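Local coordinates for Rho GTPase-activating protein 15 (Homo sapiens, PDB 3BYI) that switches off Rho-type GTPases such as RAC1 by stimulating their GTP hydrolysis, an activity carried by the RhoGAP domain, at residues Phe116-Lys121 and Tyr195-Ile199; Glu105-Pro109 and Asn143-Met147; Ile66-Arg70 and Gly94-Met98; Phe100-Pro106 and Thr178-Ala182. All coordinates share one frame; numbering follows the deposited sequence.

Contact 1: Phe116-Lys121 and Tyr195-Ile199; sequences FVEAIK and YQNQI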
loop_
_atom_site.group_PDB
_atom_site.type_symbol
_atom_site.label_atom_id
_atom_site.label_comp_id
_atom_site.label_asym_id
_atom_site.label_seq_id
_atom_site.Cartn_x
_atom_site.Cartn_y
_atom_site.Cartn_z
ATOM N N PHE A 116 -4.964 16.875 3.508
ATOM C CA PHE A 116 -4.501 16.409 2.158
ATOM C C PHE A 116 -5.456 16.832 1.046
ATOM O O PHE A 116 -5.016 17.208 -0.048
ATOM C CB PHE A 116 -4.343 14.869 2.083
ATOM C CG PHE A 116 -3.014 14.329 2.627
ATOM C CD1 PHE A 116 -2.962 13.642 3.824
ATOM C CD2 PHE A 116 -1.829 14.518 1.928
ATOM C CE1 PHE A 116 -1.740 13.153 4.330
ATOM C CE2 PHE A 116 -0.621 14.022 2.408
ATOM C CZ PHE A 116 -0.571 13.342 3.617
ATOM N N VAL A 117 -6.757 16.742 1.323
ATOM C CA VAL A 117 -7.786 17.267 0.399
ATOM C C VAL A 117 -7.627 18.764 0.159
ATOM O O VAL A 117 -7.677 19.195 -0.991
ATOM C CB VAL A 117 -9.235 17.008 0.905
ATOM C CG1 VAL A 117 -10.261 17.761 0.038
ATOM C CG2 VAL A 117 -9.538 15.533 0.916
ATOM N N GLU A 118 -7.477 19.551 1.231
ATOM C CA GLU A 118 -7.196 20.993 1.110
ATOM C C GLU A 118 -5.956 21.221 0.255
ATOM O O GLU A 118 -5.902 22.176 -0.544
ATOM C CB GLU A 118 -6.930 21.645 2.477
ATOM C CG GLU A 118 -8.149 21.908 3.336
ATOM C CD GLU A 118 -7.815 22.687 4.629
ATOM O OE1 GLU A 118 -6.629 23.055 4.824
ATOM O OE2 GLU A 118 -8.743 22.936 5.445
ATOM N N ALA A 119 -4.952 20.364 0.468
ATOM C CA ALA A 119 -3.683 20.454 -0.254
ATOM C C ALA A 119 -3.848 20.288 -1.750
ATOM O O ALA A 119 -3.337 21.122 -2.493
ATOM C CB ALA A 119 -2.647 19.452 0.283
ATOM N N ILE A 120 -4.537 19.241 -2.215
ATOM C CA ILE A 120 -4.679 19.082 -3.684
ATOM C C ILE A 120 -5.667 20.057 -4.318
ATOM O O ILE A 120 -5.632 20.239 -5.536
ATOM C CB ILE A 120 -5.043 17.656 -4.195
ATOM C CG1 ILE A 120 -6.261 17.094 -3.450
ATOM C CG2 ILE A 120 -3.804 16.795 -4.193
ATOM C CD1 ILE A 120 -6.955 15.998 -4.211
ATOM N N LYS A 121 -6.531 20.673 -3.510
ATOM C CA LYS A 121 -7.471 21.667 -4.032
ATOM C C LYS A 121 -6.788 22.994 -4.385
ATOM O O LYS A 121 -7.415 23.847 -5.029
ATOM C CB LYS A 121 -8.621 21.922 -3.052
ATOM C CG LYS A 121 -9.695 20.860 -3.016
ATOM C CD LYS A 121 -10.779 21.280 -2.031
ATOM C CE LYS A 121 -11.846 20.221 -1.829
ATOM N NZ LYS A 121 -12.625 20.402 -0.528
ATOM N N TYR A 195 -10.923 12.773 -4.873
ATOM C CA TYR A 195 -9.955 13.363 -3.958
ATOM C C TYR A 195 -8.782 12.420 -3.737
ATOM O O TYR A 195 -7.626 12.815 -3.835
ATOM C CB TYR A 195 -10.565 13.630 -2.606
ATOM C CG TYR A 195 -11.465 14.829 -2.479
ATOM C CD1 TYR A 195 -11.577 15.789 -3.479
ATOM C CD2 TYR A 195 -12.178 15.021 -1.296
ATOM C CE1 TYR A 195 -12.412 16.896 -3.313
ATOM C CE2 TYR A 195 -13.008 16.109 -1.125
ATOM C CZ TYR A 195 -13.122 17.051 -2.119
ATOM O OH TYR A 195 -13.950 18.127 -1.894
ATOM N N GLN A 196 -9.082 11.180 -3.399
ATOM C CA GLN A 196 -8.045 10.258 -3.056
ATOM C C GLN A 196 -7.190 9.822 -4.247
ATOM O O GLN A 196 -5.973 9.688 -4.115
ATOM C CB GLN A 196 -8.625 9.062 -2.336
ATOM C CG GLN A 196 -9.485 8.155 -3.150
ATOM C CD GLN A 196 -10.197 7.170 -2.254
ATOM O OE1 GLN A 196 -9.931 7.121 -1.058
ATOM N NE2 GLN A 196 -11.091 6.380 -2.819
ATOM N N ASN A 197 -7.808 9.622 -5.406
ATOM C CA ASN A 197 -7.061 9.312 -6.614
ATOM C C ASN A 197 -6.148 10.478 -7.052
ATOM O O ASN A 197 -5.025 10.265 -7.514
ATOM C CB ASN A 197 -8.025 8.974 -7.741
ATOM C CG ASN A 197 -8.733 7.666 -7.490
ATOM O OD1 ASN A 197 -8.626 7.123 -6.409
ATOM N ND2 ASN A 197 -9.465 7.165 -8.474
ATOM N N GLN A 198 -6.629 11.704 -6.895
ATOM C CA GLN A 198 -5.817 12.857 -7.214
ATOM C C GLN A 198 -4.640 12.993 -6.273
ATOM O O GLN A 198 -3.561 13.383 -6.707
ATOM C CB GLN A 198 -6.639 14.142 -7.211
ATOM C CG GLN A 198 -7.513 14.316 -8.461
ATOM C CD GLN A 198 -6.737 14.188 -9.736
ATOM O OE1 GLN A 198 -6.851 13.180 -10.456
ATOM N NE2 GLN A 198 -5.908 15.200 -10.017
ATOM N N ILE A 199 -4.839 12.689 -4.989
ATOM C CA ILE A 199 -3.750 12.746 -4.012
ATOM C C ILE A 199 -2.720 11.685 -4.344
ATOM O O ILE A 199 -1.512 11.941 -4.329
ATOM C CB ILE A 199 -4.221 12.528 -2.542
ATOM C CG1 ILE A 199 -5.099 13.698 -2.058
ATOM C CG2 ILE A 199 -3.012 12.395 -1.627
ATOM C CD1 ILE A 199 -6.109 13.331 -1.009
#
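Ile120 and Ile199 form the apolar centre of this contact, their side chains meeting at about a right angle. CD1 of Ile120 lies 3.7 Å from CG1 of Ile199. The same methyl has two closer neighbours: Ile120 CD1 is 3.3 Å from the backbone O of Tyr195 and 3.5 Å from CB of Gln198. Ile120 holds CG1 between its backbone N and carbonyl carbon (chi1 51°), an uncommon choice in a helix, which brings CD1 against Tyr195 and Gln198. The same branch of Ile199 continues to Phe116: CD1 of Ile199 lies 3.9 Å from CB of Phe116. Residues 116-120 of helix 110-120 and 195-199 of helix 189-205, both in the all-helical RhoGAP domain, cross at 68°, the axes of these short pieces 9.8 Å apart. Helix 125-138 packs against Phe116 and Ala119, and Leu180 of helix 168-180 touches Ile199. Further out, Val117 puts its CG1 methyl over one face of the Tyr195 ring. This is a CH-pi contact, with CG1 of Val117 3.6 Å from the ring centroid and 19° off the normal. Val117 CG2 sits near the same ring, 3.5 Å from CD2 of Tyr195. At the polar edge, the extended chain of Lys121 crosses the ring end of Tyr195 obliquely, and NZ of Lys121 gives a weak hydrogen bond of 3.0 Å to OH of Tyr195. Replacing Tyr195 by an alanine would probably leave the Val117 methyls without their aromatic cover and the Lys121 amine without its weakly held hydroxyl partner.

Contact 2: Glu105-Pro109 and Asn143-Met147; sequences EPLFP and NRDTM
Met147 lays its terminal methyl squarely over the Phe108 ring. CE of Met147 is 3.6 Å from the ring centroid and only 5° off the normal, a CH-pi contact. Beyond CG the Met147 chain is extended (chi2 -178°), which carries CE out to the ring. The sulfur stands over the same face, with SD of Met147 4.2 Å from the centroid of Phe108, which makes this a Met-aromatic pair. Phe116 meets the Phe108 ring edge-to-face. Leu107 and Met147 lie alongside each other, pointing opposite ways, with CD2 of Leu107 3.7 Å from CG of Met147. The other branch of Leu107, CD1, rests 3.8 Å from CG2 of Thr146. The polar link comes from Asn143. Its ND2 donates to the backbone O of Leu107 at 2.8 Å, nearly straight at 173°, with the acceptor in the amide plane. A water accepts from ND2 of Asn143 and donates to O of Pro106. OD1 of Asn143 is hydrogen-bonded to NE2 of His25. Thus helix 141-159 of the RhoGAP domain holds the loop between helices 89-102 and 110-120. All the touching residues are buried. The bonds to Leu107 and His25 probably fix which way round the Asn143 amide sits, and two loop carbonyls gain partners inside an otherwise apolar packing.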
loop_
_atom_site.group_PDB
_atom_site.type_symbol
_atom_site.label_atom_id
_atom_site.label_comp_id
_atom_site.label_asym_id
_atom_site.label_seq_id
_atom_site.Cartn_x
_atom_site.Cartn_y
_atom_site.Cartn_z
ATOM N N GLU A 105 -6.031 1.253 10.239
ATOM C CA GLU A 105 -6.116 2.640 9.826
ATOM C C GLU A 105 -5.363 2.663 8.492
ATOM O O GLU A 105 -4.369 1.941 8.326
ATOM C CB GLU A 105 -5.466 3.568 10.856
ATOM C CG GLU A 105 -5.709 5.055 10.577
ATOM C CD GLU A 105 -4.927 6.009 11.493
ATOM O OE1 GLU A 105 -3.908 5.605 12.118
ATOM O OE2 GLU A 105 -5.346 7.191 11.576
ATOM N N PRO A 106 -5.871 3.424 7.508
ATOM C CA PRO A 106 -5.119 3.521 6.257
ATOM C C PRO A 106 -3.733 4.179 6.365
ATOM O O PRO A 106 -3.454 4.908 7.311
ATOM C CB PRO A 106 -6.078 4.308 5.314
ATOM C CG PRO A 106 -7.184 4.820 6.158
ATOM C CD PRO A 106 -7.174 4.115 7.467
ATOM N N LEU A 107 -2.881 3.930 5.358
ATOM C CA LEU A 107 -1.545 4.530 5.306
ATOM C C LEU A 107 -1.609 6.050 5.482
ATOM O O LEU A 107 -0.775 6.641 6.164
ATOM C CB LEU A 107 -0.841 4.187 3.991
ATOM C CG LEU A 107 0.629 4.633 3.806
ATOM C CD1 LEU A 107 1.515 4.090 4.905
ATOM C CD2 LEU A 107 1.172 4.235 2.401
ATOM N N PHE A 108 -2.590 6.656 4.834
ATOM C CA PHE A 108 -2.880 8.067 5.003
ATOM C C PHE A 108 -3.832 8.171 6.184
ATOM O O PHE A 108 -5.019 7.782 6.047
ATOM C CB PHE A 108 -3.572 8.608 3.740
ATOM C CG PHE A 108 -2.648 8.783 2.574
ATOM C CD1 PHE A 108 -2.160 7.676 1.872
ATOM C CD2 PHE A 108 -2.272 10.042 2.171
ATOM C CE1 PHE A 108 -1.314 7.831 0.799
ATOM C CE2 PHE A 108 -1.411 10.208 1.110
ATOM C CZ PHE A 108 -0.940 9.108 0.410
ATOM N N PRO A 109 -3.349 8.669 7.346
ATOM C CA PRO A 109 -4.259 8.666 8.469
ATOM C C PRO A 109 -5.508 9.517 8.229
ATOM O O PRO A 109 -5.459 10.578 7.594
ATOM C CB PRO A 109 -3.405 9.218 9.632
ATOM C CG PRO A 109 -1.956 9.019 9.170
ATOM C CD PRO A 109 -2.039 9.250 7.710
ATOM N N ASN A 143 4.421 6.054 8.605
ATOM C CA ASN A 143 3.509 6.395 7.487
ATOM C C ASN A 143 4.264 7.126 6.382
ATOM O O ASN A 143 4.149 6.790 5.237
ATOM C CB ASN A 143 2.306 7.231 7.988
ATOM C CG ASN A 143 1.518 6.529 9.076
ATOM O OD1 ASN A 143 1.985 6.388 10.208
ATOM N ND2 ASN A 143 0.309 6.087 8.739
ATOM N N ARG A 144 5.050 8.122 6.764
ATOM C CA ARG A 144 5.924 8.822 5.837
ATOM C C ARG A 144 6.933 7.883 5.149
ATOM O O ARG A 144 7.100 7.942 3.950
ATOM C CB ARG A 144 6.706 9.906 6.581
ATOM C CG ARG A 144 7.818 10.519 5.706
ATOM C CD ARG A 144 8.435 11.768 6.287
ATOM N NE ARG A 144 9.073 11.491 7.549
ATOM C CZ ARG A 144 8.551 11.746 8.746
ATOM N NH1 ARG A 144 7.353 12.308 8.901
ATOM N NH2 ARG A 144 9.252 11.429 9.805
ATOM N N ASP A 145 7.670 7.082 5.926
ATOM C CA ASP A 145 8.693 6.236 5.343
ATOM C C ASP A 145 8.128 5.130 4.452
ATOM O O ASP A 145 8.742 4.770 3.447
ATOM C CB ASP A 145 9.575 5.601 6.413
ATOM C CG ASP A 145 10.427 6.599 7.137
ATOM O OD1 ASP A 145 10.463 7.797 6.753
ATOM O OD2 ASP A 145 11.054 6.173 8.121
ATOM N N THR A 146 6.988 4.576 4.843
ATOM C CA THR A 146 6.285 3.582 4.011
ATOM C C THR A 146 5.705 4.212 2.695
ATOM O O THR A 146 5.763 3.608 1.610
ATOM C CB THR A 146 5.225 2.874 4.868
ATOM O OG1 THR A 146 5.909 2.253 5.947
ATOM C CG2 THR A 146 4.407 1.781 4.110
ATOM N N MET A 147 5.173 5.429 2.793
ATOM C CA MET A 147 4.781 6.173 1.596
ATOM C C MET A 147 5.942 6.397 0.666
ATOM O O MET A 147 5.820 6.215 -0.536
ATOM C CB MET A 147 4.213 7.553 1.960
ATOM C CG MET A 147 2.790 7.506 2.482
ATOM S SD MET A 147 2.215 9.142 2.820
ATOM C CE MET A 147 0.816 8.799 3.914
HETATM O O HOH W 1 -1.682 4.420 9.565
#

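Contact 3: Ile66-Arg70 and Gly94-Met98; sequences IQKLR and GALKM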
loop_
_atom_site.group_PDB
_atom_site.type_symbol
_atom_site.label_atom_id
_atom_site.label_comp_id
_atom_site.label_asym_id
_atom_site.label_seq_id
_atom_site.Cartn_x
_atom_site.Cartn_y
_atom_site.Cartn_z
ATOM N N ILE A 66 -3.066 -15.846 -2.725
ATOM C CA ILE A 66 -2.813 -14.666 -1.880
ATOM C C ILE A 66 -3.135 -14.975 -0.424
ATOM O O ILE A 66 -2.378 -14.622 0.476
ATOM C CB ILE A 66 -3.632 -13.455 -2.316
ATOM C CG1 ILE A 66 -3.143 -12.990 -3.704
ATOM C CG2 ILE A 66 -3.535 -12.341 -1.258
ATOM C CD1 ILE A 66 -4.092 -12.039 -4.447
ATOM N N GLN A 67 -4.263 -15.641 -0.191
ATOM C CA GLN A 67 -4.695 -15.966 1.158
ATOM C C GLN A 67 -3.681 -16.887 1.853
ATOM O O GLN A 67 -3.416 -16.746 3.056
ATOM C CB GLN A 67 -6.114 -16.562 1.143
ATOM C CG GLN A 67 -7.224 -15.530 0.804
ATOM C CD GLN A 67 -7.530 -14.511 1.945
ATOM O OE1 GLN A 67 -6.712 -14.307 2.816
ATOM N NE2 GLN A 67 -8.705 -13.895 1.921
ATOM N N LYS A 68 -3.084 -17.817 1.102
ATOM C CA LYS A 68 -2.008 -18.667 1.653
ATOM C C LYS A 68 -0.733 -17.892 1.917
ATOM O O LYS A 68 -0.002 -18.198 2.856
ATOM C CB LYS A 68 -1.593 -19.772 0.688
ATOM C CG LYS A 68 -2.605 -20.822 0.421
ATOM C CD LYS A 68 -2.143 -21.762 -0.656
ATOM C CE LYS A 68 -3.055 -22.976 -0.732
ATOM N NZ LYS A 68 -2.806 -23.704 -2.004
ATOM N N LEU A 69 -0.431 -16.932 1.044
ATOM C CA LEU A 69 0.712 -16.025 1.249
ATOM C C LEU A 69 0.533 -15.251 2.562
ATOM O O LEU A 69 1.433 -15.208 3.412
ATOM C CB LEU A 69 0.836 -15.029 0.088
ATOM C CG LEU A 69 2.237 -14.469 -0.236
ATOM C CD1 LEU A 69 2.190 -13.424 -1.400
ATOM C CD2 LEU A 69 2.959 -13.903 0.965
ATOM N N ARG A 70 -0.634 -14.643 2.718
ATOM C CA ARG A 70 -1.011 -13.934 3.953
ATOM C C ARG A 70 -0.880 -14.817 5.190
ATOM O O ARG A 70 -0.366 -14.389 6.227
ATOM C CB ARG A 70 -2.443 -13.460 3.831
ATOM C CG ARG A 70 -3.050 -12.869 5.071
ATOM C CD ARG A 70 -4.434 -12.475 4.738
ATOM N NE ARG A 70 -5.156 -11.892 5.834
ATOM C CZ ARG A 70 -5.654 -12.594 6.850
ATOM N NH1 ARG A 70 -5.505 -13.899 6.903
ATOM N NH2 ARG A 70 -6.322 -11.987 7.812
ATOM N N GLY A 94 -1.151 -8.442 -5.285
ATOM C CA GLY A 94 -2.405 -8.616 -4.558
ATOM C C GLY A 94 -2.243 -8.700 -3.051
ATOM O O GLY A 94 -3.027 -8.144 -2.311
ATOM N N ALA A 95 -1.198 -9.369 -2.608
ATOM C CA ALA A 95 -0.924 -9.528 -1.189
ATOM C C ALA A 95 -0.436 -8.216 -0.598
ATOM O O ALA A 95 -0.823 -7.851 0.512
ATOM C CB ALA A 95 0.107 -10.706 -0.958
ATOM N N LEU A 96 0.376 -7.473 -1.341
ATOM C CA LEU A 96 0.795 -6.133 -0.905
ATOM C C LEU A 96 -0.421 -5.238 -0.711
ATOM O O LEU A 96 -0.581 -4.638 0.343
ATOM C CB LEU A 96 1.734 -5.472 -1.915
ATOM C CG LEU A 96 2.449 -4.213 -1.405
ATOM C CD1 LEU A 96 3.125 -4.547 -0.069
ATOM C CD2 LEU A 96 3.506 -3.654 -2.463
ATOM N N LYS A 97 -1.307 -5.196 -1.703
ATOM C CA LYS A 97 -2.489 -4.356 -1.613
ATOM C C LYS A 97 -3.405 -4.773 -0.480
ATOM O O LYS A 97 -3.979 -3.926 0.198
ATOM C CB LYS A 97 -3.263 -4.362 -2.935
ATOM C CG LYS A 97 -2.577 -3.593 -4.083
ATOM C CD LYS A 97 -3.470 -3.556 -5.316
ATOM C CE LYS A 97 -3.713 -4.936 -5.935
ATOM N NZ LYS A 97 -4.536 -4.809 -7.146
ATOM N N MET A 98 -3.555 -6.082 -0.307
ATOM C CA MET A 98 -4.349 -6.647 0.793
ATOM C C MET A 98 -3.802 -6.228 2.161
ATOM O O MET A 98 -4.580 -5.997 3.086
ATOM C CB MET A 98 -4.388 -8.192 0.712
ATOM C CG MET A 98 -5.202 -8.828 1.806
ATOM S SD MET A 98 -5.413 -10.614 1.703
ATOM C CE MET A 98 -6.672 -10.661 0.405
#
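Ile66 packs against Gly94 and Ala95 through both of its branches; this van der Waals group is the first. CD1 of Ile66 lies 3.8 Å from CA of Gly94, and CG2 of Ile66 is 3.8 Å from CA of Ala95. Gly94 has no side chain, and a CB there would collide with Ile66 CD1. Beside this pair, CD1 of Leu69 presses on CB of Ala95 at 3.5 Å, tighter than usual for two carbons. A valine in place of Ile66 would probably open a gap over Gly94, since the methyl that covers it would be gone. Sulfur contacts form the second group. Met98 turns its thioether toward helix 63-74. The bend at chi3 (-77°) folds CE back to 3.9 Å from CG2 of Ile66. SD of Met98 is 3.9 Å from the same Ile66 methyl and 3.7 Å from CD of Arg70, whose extended chain crosses Met98 at about a right angle. Polar bonding is the third kind, and it reaches beyond these segments: the guanidinium of Arg70 makes a salt bridge to Glu102. Phe38 of helix 37-49 touches both Leu69 and Ala95. The short pieces 66-70 and 94-98 cross at 60°, their axes 9.7 Å apart. This is ordinary helix-helix packing within the all-helical RhoGAP domain, with Gly94 about 10 Å from the side chain of Arg58, the predicted arginine finger.

Contact 4: Phe100-Pro106 and Thr178-Ala182; sequences FRELPEP and TLLRA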
loop_
_atom_site.group_PDB
_atom_site.type_symbol
_atom_site.label_atom_id
_atom_site.label_comp_id
_atom_site.label_asym_id
_atom_site.label_seq_id
_atom_site.Cartn_x
_atom_site.Cartn_y
_atom_site.Cartn_z
ATOM N N PHE A 100 -2.199 -3.391 2.798
ATOM C CA PHE A 100 -2.612 -2.009 3.006
ATOM C C PHE A 100 -4.117 -1.855 3.274
ATOM O O PHE A 100 -4.538 -1.020 4.093
ATOM C CB PHE A 100 -2.177 -1.145 1.846
ATOM C CG PHE A 100 -0.705 -0.855 1.851
ATOM C CD1 PHE A 100 0.140 -1.455 0.921
ATOM C CD2 PHE A 100 -0.165 -0.014 2.808
ATOM C CE1 PHE A 100 1.498 -1.206 0.948
ATOM C CE2 PHE A 100 1.178 0.270 2.824
ATOM C CZ PHE A 100 2.016 -0.326 1.895
ATOM N N ARG A 101 -4.924 -2.693 2.613
ATOM C CA ARG A 101 -6.374 -2.679 2.820
ATOM C C ARG A 101 -6.762 -3.193 4.205
ATOM O O ARG A 101 -7.777 -2.780 4.730
ATOM C CB ARG A 101 -7.130 -3.492 1.735
ATOM C CG ARG A 101 -7.274 -2.768 0.384
ATOM C CD ARG A 101 -7.594 -3.739 -0.791
ATOM N NE ARG A 101 -7.386 -3.072 -2.085
ATOM C CZ ARG A 101 -7.163 -3.680 -3.257
ATOM N NH1 ARG A 101 -7.133 -5.003 -3.370
ATOM N NH2 ARG A 101 -6.980 -2.945 -4.349
ATOM N N GLU A 102 -5.955 -4.088 4.774
ATOM C CA GLU A 102 -6.295 -4.720 6.063
ATOM C C GLU A 102 -5.730 -3.949 7.261
ATOM O O GLU A 102 -6.062 -4.266 8.357
ATOM C CB GLU A 102 -5.880 -6.216 6.061
ATOM C CG GLU A 102 -6.652 -7.035 7.073
ATOM C CD GLU A 102 -6.446 -8.513 6.929
ATOM O OE1 GLU A 102 -6.056 -8.976 5.841
ATOM O OE2 GLU A 102 -6.667 -9.215 7.937
ATOM N N LEU A 103 -4.896 -2.932 7.048
ATOM C CA LEU A 103 -4.422 -2.085 8.136
ATOM C C LEU A 103 -5.640 -1.570 8.834
ATOM O O LEU A 103 -6.578 -1.241 8.169
ATOM C CB LEU A 103 -3.616 -0.922 7.561
ATOM C CG LEU A 103 -2.228 -1.284 7.024
ATOM C CD1 LEU A 103 -1.528 -0.073 6.456
ATOM C CD2 LEU A 103 -1.421 -1.850 8.125
ATOM N N PRO A 104 -5.677 -1.547 10.182
ATOM C CA PRO A 104 -6.868 -0.967 10.817
ATOM C C PRO A 104 -7.103 0.517 10.510
ATOM O O PRO A 104 -8.224 0.991 10.619
ATOM C CB PRO A 104 -6.619 -1.163 12.322
ATOM C CG PRO A 104 -5.174 -1.368 12.449
ATOM C CD PRO A 104 -4.715 -2.032 11.177
ATOM N N GLU A 105 -6.031 1.253 10.239
ATOM C CA GLU A 105 -6.116 2.640 9.826
ATOM C C GLU A 105 -5.363 2.663 8.492
ATOM O O GLU A 105 -4.369 1.941 8.326
ATOM C CB GLU A 105 -5.466 3.568 10.856
ATOM C CG GLU A 105 -5.709 5.055 10.577
ATOM C CD GLU A 105 -4.927 6.009 11.493
ATOM O OE1 GLU A 105 -3.908 5.605 12.118
ATOM O OE2 GLU A 105 -5.346 7.191 11.576
ATOM N N PRO A 106 -5.871 3.424 7.508
ATOM C CA PRO A 106 -5.119 3.521 6.257
ATOM C C PRO A 106 -3.733 4.179 6.365
ATOM O O PRO A 106 -3.454 4.908 7.311
ATOM C CB PRO A 106 -6.078 4.308 5.314
ATOM C CG PRO A 106 -7.184 4.820 6.158
ATOM C CD PRO A 106 -7.174 4.115 7.467
ATOM N N THR A 178 -6.898 2.125 -1.830
ATOM C CA THR A 178 -6.052 1.224 -1.045
ATOM C C THR A 178 -5.334 1.964 0.109
ATOM O O THR A 178 -5.200 1.425 1.190
ATOM C CB THR A 178 -5.037 0.490 -2.023
ATOM O OG1 THR A 178 -5.753 -0.431 -2.865
ATOM C CG2 THR A 178 -3.976 -0.271 -1.316
ATOM N N LEU A 179 -4.913 3.201 -0.141
ATOM C CA LEU A 179 -4.036 3.934 0.769
ATOM C C LEU A 179 -4.747 5.026 1.567
ATOM O O LEU A 179 -4.291 5.404 2.646
ATOM C CB LEU A 179 -2.856 4.508 -0.033
ATOM C CG LEU A 179 -1.996 3.479 -0.820
ATOM C CD1 LEU A 179 -0.931 4.172 -1.533
ATOM C CD2 LEU A 179 -1.366 2.463 0.069
ATOM N N LEU A 180 -5.859 5.536 1.039
ATOM C CA LEU A 180 -6.614 6.607 1.691
ATOM C C LEU A 180 -8.002 6.158 2.185
ATOM O O LEU A 180 -8.531 6.692 3.179
ATOM C CB LEU A 180 -6.747 7.792 0.745
ATOM C CG LEU A 180 -5.433 8.522 0.428
ATOM C CD1 LEU A 180 -4.828 8.269 -0.979
ATOM C CD2 LEU A 180 -5.650 9.984 0.643
ATOM N N ARG A 181 -8.603 5.177 1.518
ATOM C CA ARG A 181 -9.839 4.559 2.055
ATOM C C ARG A 181 -10.905 5.605 2.424
ATOM O O ARG A 181 -11.585 5.492 3.434
ATOM C CB ARG A 181 -9.491 3.708 3.290
ATOM C CG ARG A 181 -10.514 2.651 3.717
ATOM C CD ARG A 181 -10.073 1.983 5.033
ATOM N NE ARG A 181 -8.860 1.202 4.865
ATOM C CZ ARG A 181 -8.179 0.613 5.845
ATOM N NH1 ARG A 181 -8.598 0.698 7.103
ATOM N NH2 ARG A 181 -7.074 -0.074 5.551
ATOM N N ALA A 182 -11.062 6.605 1.561
ATOM C CA ALA A 182 -11.871 7.795 1.864
ATOM C C ALA A 182 -13.296 7.731 1.345
ATOM O O ALA A 182 -14.060 8.660 1.579
ATOM C CB ALA A 182 -11.168 9.056 1.327
HETATM O O HOH W 2 -3.971 1.479 3.461
#
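The backbone O of Leu103 is gripped by both terminal nitrogens of Arg181. NH2 of Arg181 donates to it at 2.9 Å and NH1 of Arg181 at 3.0 Å, with the oxygen close to the guanidinium plane. Both nitrogens reach the carbonyl from the same face of its plane. Here, in the RhoGAP domain, the end of helix 89-102 and the loop after it meet the end of helix 168-180. A positive phi (51°) at Arg181 turns the chain out of helix 168-180. The side chain runs from CG, anti to the backbone N (chi1 -161°), and bends at chi3 to set the guanidinium beside the helix 89-102 end. The C-terminal end of a helix carries partial negative charge, which would probably favour the guanidinium there. CD of Pro106 lies over one face of this guanidinium, off centre, 3.7 Å from NH1 of Arg181. The proline also packs on the backbone, with CB of Pro106 3.4 Å from O of Leu179. Leu179 in turn sets CD2 over one face of the Phe100 ring, off centre, 4.1 Å from the centroid of Phe100. Phe100 has Thr146 and Leu150 of helix 141-159 as further neighbours. A water donates to O of Phe100 and to O of Thr178, joining the two helix ends. Toward the outer side, NE and NH2 of Arg101 both approach OG1 of Thr178 in weak, bent bonds. That hydroxyl is also hydrogen-bonded to the backbone O of Val174. Close by, CG2 of Thr178 rests 3.7 Å from CB of Phe100.

Contact 2 is the buried core of the set, with its centre about 8 Å from that of the chain. Contact 4 lies equally near the centre but includes exposed residues such as Arg101. Contacts 1 and 3 are partly buried helix crossings on opposite sides of that centre, with no touch between them. Contacts 2 and 4 share Glu105 and Pro106, and the backbone of Phe108 in contact 2 is hydrogen-bonded to that of Leu179 in contact 4. Contacts 3 and 4 both use helix 89-102. The chemistry follows the place: the two crossings rest mainly on apolar packing, while contacts 2 and 4 add to their packing bonds from side-chain nitrogens to loop carbonyls.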